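Local structure of major capsid protein (Paramecium bursaria Chlorella virus 1, 5TIP) at residues Val71-Leu75 and Pro87-Leu92; Leu92-Leu97 and Val148-Phe154; Ala117-Met121 and Ile342-Pro347. The protein self-assembles as trimers, together with penton and minor proteins, into the large icosahedral, glycosylated capsid of the virus. All blocks are in the same frame, centred on the assembly; numbering follows the deposited sequence.

Contact 1. Residues Val71-Leu75 and Pro87-Leu92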
ATOM      1  N   VAL A  71     -14.758   2.692 -19.581  1.00 24.32           N
ATOM      2  CA  VAL A  71     -16.091   2.341 -20.055  1.00 24.67           C
ATOM      3  C   VAL A  71     -17.070   2.580 -18.914  1.00 27.63           C
ATOM      4  O   VAL A  71     -16.942   1.979 -17.840  1.00 31.93           O
ATOM      5  CB  VAL A  71     -16.154   0.884 -20.539  1.00 24.71           C
ATOM      6  CG1 VAL A  71     -17.569   0.529 -20.978  1.00 25.64           C
ATOM      7  CG2 VAL A  71     -15.161   0.655 -21.668  1.00 25.30           C
ATOM      8  N   GLU A  72     -18.041   3.458 -19.138  1.00 26.02           N
ATOM      9  CA  GLU A  72     -19.051   3.769 -18.137  1.00 26.88           C
ATOM     10  C   GLU A  72     -20.299   2.931 -18.380  1.00 28.33           C
ATOM     11  O   GLU A  72     -20.791   2.854 -19.511  1.00 30.68           O
ATOM     12  CB  GLU A  72     -19.401   5.258 -18.154  1.00 28.44           C
ATOM     13  CG  GLU A  72     -18.250   6.167 -17.747  1.00 30.66           C
ATOM     14  CD  GLU A  72     -18.677   7.610 -17.557  1.00 32.98           C
ATOM     15  OE1 GLU A  72     -19.890   7.890 -17.656  1.00 35.03           O
ATOM     16  OE2 GLU A  72     -17.800   8.467 -17.317  1.00 33.80           O
ATOM     17  N   PHE A  73     -20.804   2.308 -17.319  1.00 27.90           N
ATOM     18  CA  PHE A  73     -22.069   1.593 -17.350  1.00 30.23           C
ATOM     19  C   PHE A  73     -23.012   2.170 -16.304  1.00 29.95           C
ATOM     20  O   PHE A  73     -22.581   2.676 -15.264  1.00 34.33           O
ATOM     21  CB  PHE A  73     -21.898   0.089 -17.086  1.00 29.35           C
ATOM     22  CG  PHE A  73     -21.258  -0.665 -18.213  1.00 28.62           C
ATOM     23  CD1 PHE A  73     -21.872  -0.738 -19.453  1.00 28.66           C
ATOM     24  CD2 PHE A  73     -20.063  -1.340 -18.023  1.00 30.86           C
ATOM     25  CE1 PHE A  73     -21.292  -1.445 -20.488  1.00 30.09           C
ATOM     26  CE2 PHE A  73     -19.479  -2.050 -19.054  1.00 31.61           C
ATOM     27  CZ  PHE A  73     -20.094  -2.103 -20.289  1.00 30.44           C
ATOM     28  N   VAL A  74     -24.307   2.091 -16.594  1.00 28.13           N
ATOM     29  CA  VAL A  74     -25.354   2.426 -15.638  1.00 25.13           C
ATOM     30  C   VAL A  74     -26.252   1.206 -15.495  1.00 26.77           C
ATOM     31  O   VAL A  74     -26.916   0.802 -16.458  1.00 28.36           O
ATOM     32  CB  VAL A  74     -26.161   3.656 -16.080  1.00 26.07           C
ATOM     33  CG1 VAL A  74     -27.262   3.937 -15.083  1.00 26.65           C
ATOM     34  CG2 VAL A  74     -25.250   4.863 -16.231  1.00 25.60           C
ATOM     35  N   LEU A  75     -26.268   0.621 -14.301  1.00 29.99           N
ATOM     36  CA  LEU A  75     -26.995  -0.613 -14.040  1.00 28.45           C
ATOM     37  C   LEU A  75     -27.954  -0.423 -12.874  1.00 28.45           C
ATOM     38  O   LEU A  75     -27.728   0.405 -11.988  1.00 27.48           O
ATOM     39  CB  LEU A  75     -26.038  -1.771 -13.730  1.00 28.54           C
ATOM     40  CG  LEU A  75     -24.958  -2.081 -14.765  1.00 28.03           C
ATOM     41  CD1 LEU A  75     -24.072  -3.221 -14.290  1.00 29.96           C
ATOM     42  CD2 LEU A  75     -25.598  -2.426 -16.091  1.00 28.69           C
ATOM     43  N   PRO A  87     -20.508  -6.865 -11.126  1.00 24.75           N
ATOM     44  CA  PRO A  87     -21.370  -6.991 -12.313  1.00 23.78           C
ATOM     45  C   PRO A  87     -20.899  -6.155 -13.490  1.00 26.72           C
ATOM     46  O   PRO A  87     -21.013  -6.596 -14.640  1.00 32.20           O
ATOM     47  CB  PRO A  87     -22.740  -6.533 -11.794  1.00 20.87           C
ATOM     48  CG  PRO A  87     -22.418  -5.601 -10.684  1.00 22.02           C
ATOM     49  CD  PRO A  87     -21.191  -6.161 -10.026  1.00 22.54           C
ATOM     50  N   ALA A  88     -20.369  -4.958 -13.237  1.00 24.79           N
ATOM     51  CA  ALA A  88     -19.867  -4.130 -14.329  1.00 26.67           C
ATOM     52  C   ALA A  88     -18.630  -4.739 -14.971  1.00 30.24           C
ATOM     53  O   ALA A  88     -18.410  -4.571 -16.176  1.00 35.45           O
ATOM     54  CB  ALA A  88     -19.556  -2.725 -13.823  1.00 25.46           C
ATOM     55  N   GLU A  89     -17.810  -5.437 -14.184  1.00 25.91           N
ATOM     56  CA  GLU A  89     -16.652  -6.121 -14.744  1.00 26.85           C
ATOM     57  C   GLU A  89     -17.078  -7.304 -15.603  1.00 26.54           C
ATOM     58  O   GLU A  89     -16.539  -7.513 -16.696  1.00 30.31           O
ATOM     59  CB  GLU A  89     -15.724  -6.567 -13.615  1.00 27.14           C
ATOM     60  CG  GLU A  89     -14.579  -7.458 -14.043  1.00 26.58           C
ATOM     61  CD  GLU A  89     -13.859  -8.065 -12.858  1.00 26.68           C
ATOM     62  OE1 GLU A  89     -13.142  -7.325 -12.153  1.00 26.29           O
ATOM     63  OE2 GLU A  89     -14.024  -9.279 -12.623  1.00 25.66           O
ATOM     64  N   GLU A  90     -18.051  -8.088 -15.128  1.00 26.58           N
ATOM     65  CA  GLU A  90     -18.540  -9.215 -15.914  1.00 23.79           C
ATOM     66  C   GLU A  90     -19.267  -8.753 -17.168  1.00 26.74           C
ATOM     67  O   GLU A  90     -19.201  -9.428 -18.202  1.00 28.30           O
ATOM     68  CB  GLU A  90     -19.465 -10.090 -15.069  1.00 24.40           C
ATOM     69  CG  GLU A  90     -19.977 -11.315 -15.810  1.00 29.62           C
ATOM     70  CD  GLU A  90     -20.980 -12.114 -15.008  1.00 33.72           C
ATOM     71  OE1 GLU A  90     -21.386 -11.649 -13.922  1.00 36.06           O
ATOM     72  OE2 GLU A  90     -21.366 -13.210 -15.466  1.00 35.22           O
ATOM     73  N   LEU A  91     -19.962  -7.613 -17.098  1.00 28.77           N
ATOM     74  CA  LEU A  91     -20.715  -7.129 -18.251  1.00 30.18           C
ATOM     75  C   LEU A  91     -19.803  -6.907 -19.449  1.00 28.67           C
ATOM     76  O   LEU A  91     -20.198  -7.152 -20.595  1.00 28.98           O
ATOM     77  CB  LEU A  91     -21.456  -5.841 -17.889  1.00 29.60           C
ATOM     78  CG  LEU A  91     -22.375  -5.256 -18.964  1.00 29.11           C
ATOM     79  CD1 LEU A  91     -23.460  -6.257 -19.324  1.00 22.68           C
ATOM     80  CD2 LEU A  91     -22.984  -3.953 -18.485  1.00 22.11           C
ATOM     81  N   LEU A  92     -18.576  -6.447 -19.205  1.00 28.95           N
ATOM     82  CA  LEU A  92     -17.576  -6.285 -20.258  1.00 27.62           C
ATOM     83  C   LEU A  92     -16.942  -7.650 -20.505  1.00 26.68           C
ATOM     84  O   LEU A  92     -15.854  -7.968 -20.017  1.00 25.94           O
ATOM     85  CB  LEU A  92     -16.544  -5.240 -19.855  1.00 30.10           C
ATOM     86  CG  LEU A  92     -15.828  -4.519 -20.993  1.00 35.16           C
ATOM     87  CD1 LEU A  92     -16.846  -3.789 -21.843  1.00 37.20           C
ATOM     88  CD2 LEU A  92     -14.789  -3.554 -20.448  1.00 37.33           C
TER
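L91 sets its CD2 methyl over one face of the F73 ring, and this CH-pi contact is the centre of the contact. It forms inside the N-terminal of the two jelly-roll domains, the double jelly-roll arrangement of NCLDV major capsid proteins. Strand 71-75 belongs to one sheet of this domain, and the short helix 87-91 packs on its inner side. The segment axes approach to 9.7 Å at an angle of 119°, so the helix runs across the strand.

V71, F73 and L75 alternate along the strand and all start toward the helix. E72 turns to the other side of the sheet, where it pairs with R145 and with R328 of the second subunit.

The F73 ring meets its neighbours in two ways. Over one face, L91 CD2 stands 3.5 Å from the ring centroid and only 11° off the normal. L91 has CG anti to the backbone N (chi1 -176°), which carries CD2 out over the ring. At the edge, in the ring plane, L92 CD1 lies 4.0 Å from F73 CZ. The side chains of F73 and L92 cross at about a right angle, so L91 covers a face and L92 an edge of the same ring. The carbonyl A88 O is also near, 4.0 Å from F73 CE2, in an oblique position.

L75 and L91 reach toward each other tip to tip, with L75 CD2 3.9 Å from L91 CD2. Thus L91 CD2 serves both the ring and this second leucine. The other branch of L75, CD1, lies beside the first turn of the helix, 4.2 Å from A88 N. No hydrogen bond crosses between the segments. At the V71 end of the segment, V71 CG2 and L92 CD2 are 4.4 Å apart.

Contact 2. Residues Leu92-Leu97 and Val148-Phe154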
ATOM      1  N   LEU A  92     -18.576  -6.447 -19.205  1.00 28.95           N
ATOM      2  CA  LEU A  92     -17.576  -6.285 -20.258  1.00 27.62           C
ATOM      3  C   LEU A  92     -16.942  -7.650 -20.505  1.00 26.68           C
ATOM      4  O   LEU A  92     -15.854  -7.968 -20.017  1.00 25.94           O
ATOM      5  CB  LEU A  92     -16.544  -5.240 -19.855  1.00 30.10           C
ATOM      6  CG  LEU A  92     -15.828  -4.519 -20.993  1.00 35.16           C
ATOM      7  CD1 LEU A  92     -16.846  -3.789 -21.843  1.00 37.20           C
ATOM      8  CD2 LEU A  92     -14.789  -3.554 -20.448  1.00 37.33           C
ATOM      9  N   GLN A  93     -17.647  -8.474 -21.287  1.00 29.14           N
ATOM     10  CA  GLN A  93     -17.242  -9.868 -21.457  1.00 28.85           C
ATOM     11  C   GLN A  93     -15.879  -9.974 -22.127  1.00 29.97           C
ATOM     12  O   GLN A  93     -15.022 -10.754 -21.693  1.00 35.10           O
ATOM     13  CB  GLN A  93     -18.296 -10.631 -22.258  1.00 28.60           C
ATOM     14  CG  GLN A  93     -17.918 -12.074 -22.539  1.00 31.35           C
ATOM     15  CD  GLN A  93     -19.053 -12.865 -23.149  1.00 36.22           C
ATOM     16  OE1 GLN A  93     -20.049 -13.152 -22.485  1.00 39.22           O
ATOM     17  NE2 GLN A  93     -18.912 -13.221 -24.421  1.00 37.79           N
ATOM     18  N   ASP A  94     -15.661  -9.207 -23.192  1.00 28.97           N
ATOM     19  CA  ASP A  94     -14.343  -9.146 -23.806  1.00 31.09           C
ATOM     20  C   ASP A  94     -14.202  -7.823 -24.540  1.00 30.49           C
ATOM     21  O   ASP A  94     -15.193  -7.235 -24.985  1.00 33.09           O
ATOM     22  CB  ASP A  94     -14.091 -10.328 -24.756  1.00 33.86           C
ATOM     23  CG  ASP A  94     -15.137 -10.445 -25.852  1.00 39.54           C
ATOM     24  OD1 ASP A  94     -15.129  -9.613 -26.783  1.00 42.25           O
ATOM     25  OD2 ASP A  94     -15.958 -11.385 -25.788  1.00 41.19           O
ATOM     26  N   VAL A  95     -12.960  -7.360 -24.656  1.00 27.26           N
ATOM     27  CA  VAL A  95     -12.641  -6.117 -25.346  1.00 24.37           C
ATOM     28  C   VAL A  95     -11.391  -6.346 -26.185  1.00 23.04           C
ATOM     29  O   VAL A  95     -10.403  -6.908 -25.701  1.00 22.88           O
ATOM     30  CB  VAL A  95     -12.448  -4.944 -24.361  1.00 24.95           C
ATOM     31  CG1 VAL A  95     -11.507  -5.334 -23.230  1.00 26.50           C
ATOM     32  CG2 VAL A  95     -11.947  -3.705 -25.089  1.00 25.18           C
ATOM     33  N   GLU A  96     -11.447  -5.939 -27.451  1.00 25.63           N
ATOM     34  CA  GLU A  96     -10.384  -6.175 -28.418  1.00 24.68           C
ATOM     35  C   GLU A  96      -9.831  -4.846 -28.910  1.00 25.91           C
ATOM     36  O   GLU A  96     -10.597  -3.953 -29.285  1.00 30.46           O
ATOM     37  CB  GLU A  96     -10.904  -6.999 -29.599  1.00 28.30           C
ATOM     38  CG  GLU A  96      -9.868  -7.304 -30.662  1.00 30.28           C
ATOM     39  CD  GLU A  96     -10.467  -8.024 -31.852  1.00 32.97           C
ATOM     40  OE1 GLU A  96     -11.702  -8.211 -31.872  1.00 35.37           O
ATOM     41  OE2 GLU A  96      -9.709  -8.399 -32.769  1.00 36.37           O
ATOM     42  N   LEU A  97      -8.507  -4.718 -28.905  1.00 23.39           N
ATOM     43  CA  LEU A  97      -7.825  -3.534 -29.409  1.00 24.34           C
ATOM     44  C   LEU A  97      -7.318  -3.805 -30.820  1.00 24.54           C
ATOM     45  O   LEU A  97      -6.655  -4.819 -31.061  1.00 29.30           O
ATOM     46  CB  LEU A  97      -6.665  -3.139 -28.495  1.00 22.84           C
ATOM     47  CG  LEU A  97      -5.796  -1.990 -29.010  1.00 25.00           C
ATOM     48  CD1 LEU A  97      -6.585  -0.690 -29.021  1.00 23.94           C
ATOM     49  CD2 LEU A  97      -4.531  -1.852 -28.180  1.00 23.27           C
ATOM     50  N   VAL A 148     -15.418   1.006 -15.739  1.00 28.35           N
ATOM     51  CA  VAL A 148     -14.536  -0.132 -15.980  1.00 27.40           C
ATOM     52  C   VAL A 148     -13.299   0.388 -16.708  1.00 27.14           C
ATOM     53  O   VAL A 148     -13.401   0.755 -17.890  1.00 30.00           O
ATOM     54  CB  VAL A 148     -15.237  -1.231 -16.788  1.00 27.78           C
ATOM     55  CG1 VAL A 148     -14.335  -2.446 -16.914  1.00 27.15           C
ATOM     56  CG2 VAL A 148     -16.558  -1.607 -16.133  1.00 28.41           C
ATOM     57  N   PRO A 149     -12.136   0.452 -16.057  1.00 27.13           N
ATOM     58  CA  PRO A 149     -10.929   0.936 -16.740  1.00 24.70           C
ATOM     59  C   PRO A 149     -10.262  -0.186 -17.527  1.00 23.17           C
ATOM     60  O   PRO A 149     -10.086  -1.298 -17.024  1.00 22.19           O
ATOM     61  CB  PRO A 149     -10.041   1.415 -15.588  1.00 25.38           C
ATOM     62  CG  PRO A 149     -10.434   0.530 -14.445  1.00 27.13           C
ATOM     63  CD  PRO A 149     -11.900   0.202 -14.624  1.00 26.13           C
ATOM     64  N   LEU A 150      -9.892   0.111 -18.768  1.00 23.31           N
ATOM     65  CA  LEU A 150      -9.186  -0.860 -19.588  1.00 24.92           C
ATOM     66  C   LEU A 150      -7.719  -0.912 -19.181  1.00 25.58           C
ATOM     67  O   LEU A 150      -7.159   0.061 -18.668  1.00 23.88           O
ATOM     68  CB  LEU A 150      -9.310  -0.511 -21.072  1.00 28.18           C
ATOM     69  CG  LEU A 150     -10.725  -0.496 -21.655  1.00 27.96           C
ATOM     70  CD1 LEU A 150     -10.682  -0.316 -23.167  1.00 28.35           C
ATOM     71  CD2 LEU A 150     -11.488  -1.758 -21.281  1.00 24.51           C
ATOM     72  N   ILE A 151      -7.097  -2.067 -19.406  1.00 26.49           N
ATOM     73  CA  ILE A 151      -5.734  -2.288 -18.938  1.00 25.27           C
ATOM     74  C   ILE A 151      -4.848  -2.765 -20.081  1.00 27.35           C
ATOM     75  O   ILE A 151      -4.028  -3.674 -19.908  1.00 27.76           O
ATOM     76  CB  ILE A 151      -5.705  -3.283 -17.763  1.00 22.08           C
ATOM     77  CG1 ILE A 151      -6.538  -4.527 -18.085  1.00 20.17           C
ATOM     78  CG2 ILE A 151      -6.206  -2.615 -16.492  1.00 24.58           C
ATOM     79  CD1 ILE A 151      -6.655  -5.506 -16.937  1.00 19.36           C
ATOM     80  N   PHE A 152      -4.998  -2.154 -21.254  1.00 28.62           N
ATOM     81  CA  PHE A 152      -4.081  -2.421 -22.351  1.00 26.78           C
ATOM     82  C   PHE A 152      -2.751  -1.714 -22.086  1.00 25.41           C
ATOM     83  O   PHE A 152      -2.577  -1.021 -21.079  1.00 26.18           O
ATOM     84  CB  PHE A 152      -4.704  -1.999 -23.680  1.00 24.96           C
ATOM     85  CG  PHE A 152      -5.890  -2.830 -24.082  1.00 24.40           C
ATOM     86  CD1 PHE A 152      -5.750  -4.181 -24.354  1.00 21.05           C
ATOM     87  CD2 PHE A 152      -7.150  -2.260 -24.181  1.00 25.01           C
ATOM     88  CE1 PHE A 152      -6.840  -4.946 -24.720  1.00 19.60           C
ATOM     89  CE2 PHE A 152      -8.245  -3.021 -24.547  1.00 23.64           C
ATOM     90  CZ  PHE A 152      -8.089  -4.365 -24.816  1.00 21.46           C
ATOM     91  N   PHE A 153      -1.796  -1.884 -23.005  1.00 26.26           N
ATOM     92  CA  PHE A 153      -0.438  -1.409 -22.747  1.00 26.96           C
ATOM     93  C   PHE A 153      -0.390   0.107 -22.604  1.00 29.00           C
ATOM     94  O   PHE A 153       0.346   0.634 -21.759  1.00 30.65           O
ATOM     95  CB  PHE A 153       0.513  -1.881 -23.851  1.00 25.85           C
ATOM     96  CG  PHE A 153       0.188  -1.341 -25.215  1.00 27.18           C
ATOM     97  CD1 PHE A 153      -0.690  -2.013 -26.048  1.00 26.97           C
ATOM     98  CD2 PHE A 153       0.775  -0.171 -25.671  1.00 24.88           C
ATOM     99  CE1 PHE A 153      -0.986  -1.521 -27.305  1.00 29.38           C
ATOM    100  CE2 PHE A 153       0.480   0.326 -26.925  1.00 24.17           C
ATOM    101  CZ  PHE A 153      -0.400  -0.350 -27.744  1.00 26.29           C
ATOM    102  N   PHE A 154      -1.170   0.830 -23.405  1.00 26.02           N
ATOM    103  CA  PHE A 154      -1.165   2.284 -23.328  1.00 26.08           C
ATOM    104  C   PHE A 154      -2.101   2.820 -22.253  1.00 28.81           C
ATOM    105  O   PHE A 154      -2.170   4.040 -22.068  1.00 29.46           O
ATOM    106  CB  PHE A 154      -1.526   2.898 -24.686  1.00 25.88           C
ATOM    107  CG  PHE A 154      -2.921   2.591 -25.148  1.00 26.97           C
ATOM    108  CD1 PHE A 154      -3.211   1.396 -25.783  1.00 27.31           C
ATOM    109  CD2 PHE A 154      -3.940   3.512 -24.971  1.00 25.97           C
ATOM    110  CE1 PHE A 154      -4.493   1.119 -26.215  1.00 28.19           C
ATOM    111  CE2 PHE A 154      -5.224   3.241 -25.402  1.00 26.92           C
ATOM    112  CZ  PHE A 154      -5.501   2.044 -26.025  1.00 28.57           C
TER
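L97 and F152 meet in the interior of the N-terminal jelly roll. Strand 92-97 lies in one sheet. Segment 148-154 continues from strand 143-149, in the facing sheet, into a loop that packs against it.

The ring contacts come first. L97 CB sits over the centre of one face of the F152 ring, 4.1 Å from the centroid and 8° off the normal, a CH-pi contact. V95 O approaches the same ring at its edge, in plane, 3.6 Å from F152 CZ. F152 also has H107 as a ring neighbour. Further out, L97 CD2 touches two more phenylalanines. It lies in the plane of the F154 ring, at the edge, 3.6 Å from CE1. It reaches F153 CE1 obliquely at 3.7 Å. F153 and F154 themselves pack ring against ring edge, F154 CD1 lying over the F153 face.

The aliphatic contacts continue the row. V95 CG2 is 3.8 Å from F152 CE2. CG1 of V95 sits between the backbone N and the carbonyl carbon (chi1 49°), where it meets both F152 and L150. L92 CD2 touches both V148 CG1 (3.7 Å) and L150 CD2 (3.8 Å).

The polar side chains find partners outside the two segments: D94, in a classic beta bulge with Q93 opposite T177, hydrogen-bonds T177 OG1 through OD1, and E96 forms a salt bridge with R103. With no hydrogen bond across, the segments are held here by close apolar packing, a CH-pi contact and a carbonyl at a ring edge, so the fit depends on shape rather than on directional bonds.

Contact 3. Residues Ala117-Met121 and Ile342-Pro347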
ATOM      1  N   ALA A 117      -7.265  -9.961  -8.869  1.00 21.95           N
ATOM      2  CA  ALA A 117      -6.901 -10.800  -7.733  1.00 21.86           C
ATOM      3  C   ALA A 117      -5.394 -10.851  -7.516  1.00 24.08           C
ATOM      4  O   ALA A 117      -4.940 -11.066  -6.387  1.00 26.48           O
ATOM      5  CB  ALA A 117      -7.449 -12.213  -7.929  1.00 21.75           C
ATOM      6  N   LEU A 118      -4.606 -10.654  -8.570  1.00 22.84           N
ATOM      7  CA  LEU A 118      -3.157 -10.787  -8.484  1.00 21.90           C
ATOM      8  C   LEU A 118      -2.423  -9.457  -8.369  1.00 23.68           C
ATOM      9  O   LEU A 118      -1.502  -9.339  -7.557  1.00 26.61           O
ATOM     10  CB  LEU A 118      -2.623 -11.548  -9.704  1.00 22.20           C
ATOM     11  CG  LEU A 118      -2.723 -13.073  -9.685  1.00 20.41           C
ATOM     12  CD1 LEU A 118      -2.315 -13.636 -11.032  1.00 17.83           C
ATOM     13  CD2 LEU A 118      -1.855 -13.656  -8.580  1.00 20.74           C
ATOM     14  N   PHE A 119      -2.801  -8.452  -9.158  1.00 24.05           N
ATOM     15  CA  PHE A 119      -1.973  -7.267  -9.331  1.00 24.59           C
ATOM     16  C   PHE A 119      -2.581  -5.992  -8.761  1.00 26.78           C
ATOM     17  O   PHE A 119      -1.918  -4.950  -8.778  1.00 32.02           O
ATOM     18  CB  PHE A 119      -1.647  -7.081 -10.815  1.00 23.06           C
ATOM     19  CG  PHE A 119      -0.867  -8.223 -11.396  1.00 24.36           C
ATOM     20  CD1 PHE A 119       0.486  -8.353 -11.133  1.00 27.19           C
ATOM     21  CD2 PHE A 119      -1.489  -9.180 -12.179  1.00 24.39           C
ATOM     22  CE1 PHE A 119       1.208  -9.407 -11.653  1.00 30.40           C
ATOM     23  CE2 PHE A 119      -0.772 -10.238 -12.703  1.00 27.51           C
ATOM     24  CZ  PHE A 119       0.578 -10.352 -12.438  1.00 31.51           C
ATOM     25  N   ARG A 120      -3.811  -6.033  -8.269  1.00 25.10           N
ATOM     26  CA  ARG A 120      -4.336  -4.937  -7.470  1.00 25.11           C
ATOM     27  C   ARG A 120      -4.306  -5.321  -5.997  1.00 23.26           C
ATOM     28  O   ARG A 120      -4.302  -6.501  -5.639  1.00 27.81           O
ATOM     29  CB  ARG A 120      -5.755  -4.561  -7.899  1.00 24.23           C
ATOM     30  CG  ARG A 120      -5.798  -3.699  -9.151  1.00 25.67           C
ATOM     31  CD  ARG A 120      -7.122  -2.964  -9.285  1.00 24.44           C
ATOM     32  NE  ARG A 120      -7.279  -2.375 -10.611  1.00 22.72           N
ATOM     33  CZ  ARG A 120      -7.761  -3.028 -11.663  1.00 20.58           C
ATOM     34  NH1 ARG A 120      -8.136  -4.294 -11.544  1.00 19.34           N
ATOM     35  NH2 ARG A 120      -7.868  -2.418 -12.835  1.00 21.01           N
ATOM     36  N   MET A 121      -4.276  -4.305  -5.141  1.00 22.55           N
ATOM     37  CA  MET A 121      -4.141  -4.547  -3.714  1.00 20.23           C
ATOM     38  C   MET A 121      -4.588  -3.315  -2.947  1.00 22.90           C
ATOM     39  O   MET A 121      -4.663  -2.211  -3.493  1.00 24.68           O
ATOM     40  CB  MET A 121      -2.698  -4.899  -3.339  1.00 23.37           C
ATOM     41  CG  MET A 121      -1.717  -3.760  -3.576  1.00 25.45           C
ATOM     42  SD  MET A 121       0.004  -4.209  -3.278  1.00 28.43           S
ATOM     43  CE  MET A 121       0.295  -5.361  -4.617  1.00 25.51           C
ATOM     44  N   ILE A 342       5.102  -9.809  -6.129  1.00 25.83           N
ATOM     45  CA  ILE A 342       4.042  -8.811  -6.215  1.00 23.62           C
ATOM     46  C   ILE A 342       3.959  -7.972  -4.946  1.00 26.17           C
ATOM     47  O   ILE A 342       4.028  -6.740  -4.997  1.00 29.61           O
ATOM     48  CB  ILE A 342       2.675  -9.465  -6.526  1.00 21.91           C
ATOM     49  CG1 ILE A 342       2.713 -10.169  -7.883  1.00 22.78           C
ATOM     50  CG2 ILE A 342       1.571  -8.422  -6.505  1.00 19.06           C
ATOM     51  CD1 ILE A 342       1.418 -10.868  -8.244  1.00 24.49           C
ATOM     52  N   GLY A 343       3.810  -8.621  -3.795  1.00 22.79           N
ATOM     53  CA  GLY A 343       3.723  -7.910  -2.538  1.00 20.81           C
ATOM     54  C   GLY A 343       2.327  -7.515  -2.120  1.00 18.73           C
ATOM     55  O   GLY A 343       2.161  -6.503  -1.429  1.00 22.89           O
ATOM     56  N   GLY A 344       1.314  -8.276  -2.520  1.00 19.07           N
ATOM     57  CA  GLY A 344      -0.046  -8.037  -2.077  1.00 17.88           C
ATOM     58  C   GLY A 344      -0.619  -9.261  -1.395  1.00 18.08           C
ATOM     59  O   GLY A 344       0.077  -9.930  -0.626  1.00 19.96           O
ATOM     60  N   VAL A 345      -1.884  -9.569  -1.665  1.00 20.43           N
ATOM     61  CA  VAL A 345      -2.505 -10.802  -1.195  1.00 23.29           C
ATOM     62  C   VAL A 345      -3.438 -11.304  -2.289  1.00 23.72           C
ATOM     63  O   VAL A 345      -4.180 -10.521  -2.893  1.00 26.32           O
ATOM     64  CB  VAL A 345      -3.251 -10.619   0.145  1.00 16.68           C
ATOM     65  CG1 VAL A 345      -4.471  -9.724  -0.008  1.00 16.61           C
ATOM     66  CG2 VAL A 345      -3.642 -11.970   0.722  1.00 16.97           C
ATOM     67  N   THR A 346      -3.372 -12.599  -2.573  1.00 23.20           N
ATOM     68  CA  THR A 346      -4.136 -13.195  -3.650  1.00 24.99           C
ATOM     69  C   THR A 346      -5.142 -14.182  -3.080  1.00 24.11           C
ATOM     70  O   THR A 346      -4.759 -15.070  -2.304  1.00 22.01           O
ATOM     71  CB  THR A 346      -3.212 -13.908  -4.650  1.00 25.75           C
ATOM     72  OG1 THR A 346      -2.364 -12.944  -5.286  1.00 28.69           O
ATOM     73  CG2 THR A 346      -4.027 -14.628  -5.710  1.00 24.67           C
ATOM     74  N   PRO A 347      -6.422 -14.065  -3.427  1.00 24.52           N
ATOM     75  CA  PRO A 347      -7.413 -15.014  -2.909  1.00 24.70           C
ATOM     76  C   PRO A 347      -7.135 -16.426  -3.402  1.00 25.52           C
ATOM     77  O   PRO A 347      -6.509 -16.634  -4.444  1.00 29.88           O
ATOM     78  CB  PRO A 347      -8.739 -14.478  -3.459  1.00 23.29           C
ATOM     79  CG  PRO A 347      -8.352 -13.671  -4.655  1.00 22.07           C
ATOM     80  CD  PRO A 347      -7.030 -13.057  -4.312  1.00 21.53           C
TER
HETATM   81  O   HOH W   1      -0.687 -10.793  -5.231  1.00 22.68           O
HETATM   82  O   HOH W   2      -2.506  -8.120  -4.402  1.00 28.83           O
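A117 touches P347 through its methyl, CB lying 3.7 Å from the proline CG. Its carbonyl O faces T346. The T346 CA-H points at it, with CA and O 3.6 Å apart, and T346 OG1 lies 3.4 Å from A117 O, a weak hydrogen bond at best.

L118 lays CD2 against the T346 side chain, 3.4 Å from OG1, and the two side chains cross obliquely. The carbonyl L118 O takes a hydrogen bond from a water, which is also bonded to T346 OG1. This water bridge and the packing join the C-terminal part of helix 109-119, in the N-terminal jelly roll, to the loop 342-347 of the C-terminal one, so the contact spans the interface of the two domains.

F119 meets I342 at about a right angle, with CE1 3.7 Å from I342 CD1. R120 points away, to a cation-pi contact with Y128 and a long, weak ion pair with D116; NH2 also hydrogen-bonds Y339 of the second subunit. Its carbonyl O receives a second water, which accepts from V345 N. M121 bends at chi3 (68°), and this brings its CE onto G344 CA at 3.7 Å, while CE also packs on I342 CG2.

Contacts 1 and 2 are buried within the N-terminal jelly roll. They share L92, and strands 65-76 and 143-149 pair side by side in one sheet, with V71 O probably accepting a hydrogen bond from V148 N. Both rely on apolar side chains and CH-pi contacts, without a direct hydrogen bond across. Contact 3 is only partly buried and joins the two jelly rolls; two waters bridge backbone and threonine groups there. R130 of the third subunit hydrogen-bonds T346 O, and D123 of that subunit packs on M121 and V345. R120 of contact 3 packs against P149 and I151 of contact 2. Contact 1 does not touch contact 3; their nearest atoms are about 6 Å apart.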